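Long-range contact in EvpC (Edwardsiella tarda, PDB 3EAA), which is an Hcp-family protein of the type VI secretion system, probably assembling as hexameric rings and itself secreted: residues V56-K61 with T125-Y130. Residues are numbered along the deposited sequence; the frame is centred on the assembly and turned at random.
Sequences VLRVTK and TIDFAY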
loop_
_atom_site.group_PDB
_atom_site.type_symbol
_atom_site.label_atom_id
_atom_site.label_comp_id
_atom_site.label_asym_id
_atom_site.label_seq_id
_atom_site.Cartn_x
_atom_site.Cartn_y
_atom_site.Cartn_z
ATOM N N VAL A 56 -12.249 -4.497 -20.280
ATOM C CA VAL A 56 -12.981 -5.708 -19.990
ATOM C C VAL A 56 -14.001 -5.382 -18.913
ATOM O O VAL A 56 -13.887 -4.357 -18.232
ATOM C CB VAL A 56 -12.030 -6.806 -19.512
ATOM C CG1 VAL A 56 -12.766 -8.104 -19.346
ATOM C CG2 VAL A 56 -10.894 -6.972 -20.507
ATOM N N LEU A 57 -15.013 -6.232 -18.782
ATOM C CA LEU A 57 -15.965 -6.113 -17.689
ATOM C C LEU A 57 -15.523 -7.084 -16.618
ATOM O O LEU A 57 -15.210 -8.231 -16.916
ATOM C CB LEU A 57 -17.365 -6.481 -18.157
ATOM C CG LEU A 57 -18.399 -6.674 -17.050
ATOM C CD1 LEU A 57 -19.018 -5.353 -16.649
ATOM C CD2 LEU A 57 -19.481 -7.632 -17.494
ATOM N N ARG A 58 -15.476 -6.626 -15.373
ATOM C CA ARG A 58 -15.009 -7.475 -14.285
ATOM C C ARG A 58 -16.139 -7.854 -13.362
ATOM O O ARG A 58 -16.600 -7.055 -12.551
ATOM C CB ARG A 58 -13.929 -6.778 -13.466
ATOM C CG ARG A 58 -12.636 -6.591 -14.195
ATOM C CD ARG A 58 -11.526 -6.301 -13.230
ATOM N NE ARG A 58 -10.951 -7.517 -12.674
ATOM C CZ ARG A 58 -9.760 -7.550 -12.089
ATOM N NH1 ARG A 58 -9.048 -6.433 -11.997
ATOM N NH2 ARG A 58 -9.278 -8.685 -11.598
ATOM N N VAL A 59 -16.568 -9.093 -13.457
ATOM C CA VAL A 59 -17.694 -9.508 -12.659
ATOM C C VAL A 59 -17.241 -10.145 -11.357
ATOM O O VAL A 59 -16.228 -10.824 -11.310
ATOM C CB VAL A 59 -18.621 -10.430 -13.461
ATOM C CG1 VAL A 59 -19.377 -11.379 -12.543
ATOM C CG2 VAL A 59 -19.572 -9.588 -14.275
ATOM N N THR A 60 -17.992 -9.897 -10.294
ATOM C CA THR A 60 -17.776 -10.593 -9.037
ATOM C C THR A 60 -19.052 -11.320 -8.622
ATOM O O THR A 60 -20.146 -10.778 -8.739
ATOM C CB THR A 60 -17.321 -9.637 -7.918
ATOM O OG1 THR A 60 -16.147 -8.942 -8.342
ATOM C CG2 THR A 60 -16.994 -10.408 -6.659
ATOM N N LYS A 61 -18.901 -12.553 -8.149
ATOM C CA LYS A 61 -20.044 -13.357 -7.742
ATOM C C LYS A 61 -19.602 -14.581 -6.954
ATOM O O LYS A 61 -18.412 -14.892 -6.902
ATOM C CB LYS A 61 -20.879 -13.768 -8.964
ATOM C CG LYS A 61 -20.057 -14.147 -10.180
ATOM C CD LYS A 61 -19.664 -15.619 -10.167
ATOM C CE LYS A 61 -20.663 -16.481 -10.923
ATOM N NZ LYS A 61 -20.288 -17.925 -10.874
ATOM N N THR A 125 -13.991 -14.194 -9.461
ATOM C CA THR A 125 -13.906 -12.955 -10.221
ATOM C C THR A 125 -13.669 -13.258 -11.688
ATOM O O THR A 125 -12.677 -13.882 -12.043
ATOM C CB THR A 125 -12.768 -12.080 -9.720
ATOM O OG1 THR A 125 -12.891 -11.921 -8.301
ATOM C CG2 THR A 125 -12.798 -10.713 -10.412
ATOM N N ILE A 126 -14.583 -12.807 -12.537
ATOM C CA ILE A 126 -14.522 -13.130 -13.956
ATOM C C ILE A 126 -14.329 -11.917 -14.867
ATOM O O ILE A 126 -15.012 -10.895 -14.737
ATOM C CB ILE A 126 -15.784 -13.871 -14.431
ATOM C CG1 ILE A 126 -16.086 -15.066 -13.537
ATOM C CG2 ILE A 126 -15.609 -14.326 -15.864
ATOM C CD1 ILE A 126 -16.974 -14.731 -12.389
ATOM N N ASP A 127 -13.403 -12.048 -15.809
ATOM C CA ASP A 127 -13.179 -11.008 -16.794
ATOM C C ASP A 127 -13.755 -11.418 -18.141
ATOM O O ASP A 127 -13.406 -12.459 -18.698
ATOM C CB ASP A 127 -11.692 -10.664 -16.901
ATOM C CG ASP A 127 -11.215 -9.775 -15.756
ATOM O OD1 ASP A 127 -11.958 -9.629 -14.764
ATOM O OD2 ASP A 127 -10.105 -9.202 -15.853
ATOM N N PHE A 128 -14.652 -10.581 -18.645
ATOM C CA PHE A 128 -15.348 -10.832 -19.888
ATOM C C PHE A 128 -14.847 -9.925 -20.999
ATOM O O PHE A 128 -15.105 -8.719 -20.994
ATOM C CB PHE A 128 -16.832 -10.594 -19.691
ATOM C CG PHE A 128 -17.521 -11.672 -18.924
ATOM C CD1 PHE A 128 -17.941 -11.450 -17.636
ATOM C CD2 PHE A 128 -17.770 -12.901 -19.501
ATOM C CE1 PHE A 128 -18.592 -12.435 -16.930
ATOM C CE2 PHE A 128 -18.422 -13.885 -18.805
ATOM C CZ PHE A 128 -18.835 -13.655 -17.515
ATOM N N ALA A 129 -14.115 -10.506 -21.947
ATOM C CA ALA A 129 -13.719 -9.781 -23.150
ATOM C C ALA A 129 -14.854 -9.804 -24.186
ATOM O O ALA A 129 -15.658 -10.735 -24.205
ATOM C CB ALA A 129 -12.451 -10.368 -23.719
ATOM N N TYR A 130 -14.921 -8.782 -25.036
ATOM C CA TYR A 130 -16.046 -8.631 -25.967
ATOM C C TYR A 130 -15.695 -7.886 -27.261
ATOM O O TYR A 130 -14.547 -7.515 -27.486
ATOM C CB TYR A 130 -17.237 -7.954 -25.265
ATOM C CG TYR A 130 -16.911 -6.646 -24.560
ATOM C CD1 TYR A 130 -16.126 -6.621 -23.409
ATOM C CD2 TYR A 130 -17.406 -5.441 -25.038
ATOM C CE1 TYR A 130 -15.839 -5.433 -22.772
ATOM C CE2 TYR A 130 -17.123 -4.249 -24.403
ATOM C CZ TYR A 130 -16.340 -4.253 -23.275
ATOM O OH TYR A 130 -16.062 -3.058 -22.651
#
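Leu-57 and Phe-128 face each other as a hydrogen-bonded pair, with Phe-128 N to Leu-57 O at 3.0 Å and a weak return bond from Leu-57 N to Phe-128 O. Val-59 and Ile-126 form the next such pair: Val-59 N reaches Ile-126 O at 2.7 Å, and Ile-126 N returns a bond to Val-59 O. Arg-58 with Asp-127 between them, and Thr-60 with Thr-125 beyond, are non-hydrogen-bonded pairs. This alternation, with the N-to-C directions of 57-61 and 125-129 differing by 153°, defines an antiparallel ladder.

On the face carrying Arg-58, Asp-127 and Thr-125, the first two side chains run alongside one another. Arg-58 NE meets Asp-127 OD1 at 3.1 Å in a salt bridge, but an N-H...O angle of 126° makes its hydrogen bond weak. Guanidinium and carboxylate planes stand 88° apart, with OD2 over one guanidinium face.

The opposite face carries Leu-57, Val-59, Ile-126 and Phe-128. Val-59 CB lies at the edge of the Phe-128 ring, 4.0 Å from CE1, while Ile-126 CG2 sits over one ring face, offset toward the rim. The bent aliphatic chain of Lys-61 passes by Ile-126, its CD 3.6 Å from Ile-126 CD1; its NZ forms salt bridges with Glu-124 and Asp-64.

Leu-57 and Phe-128 pack on Leu-83 of strand 80-88, joining the two sheets of the Hcp barrel, while strands 32-36 and 105-113 flank this central pair in its four-stranded sheet.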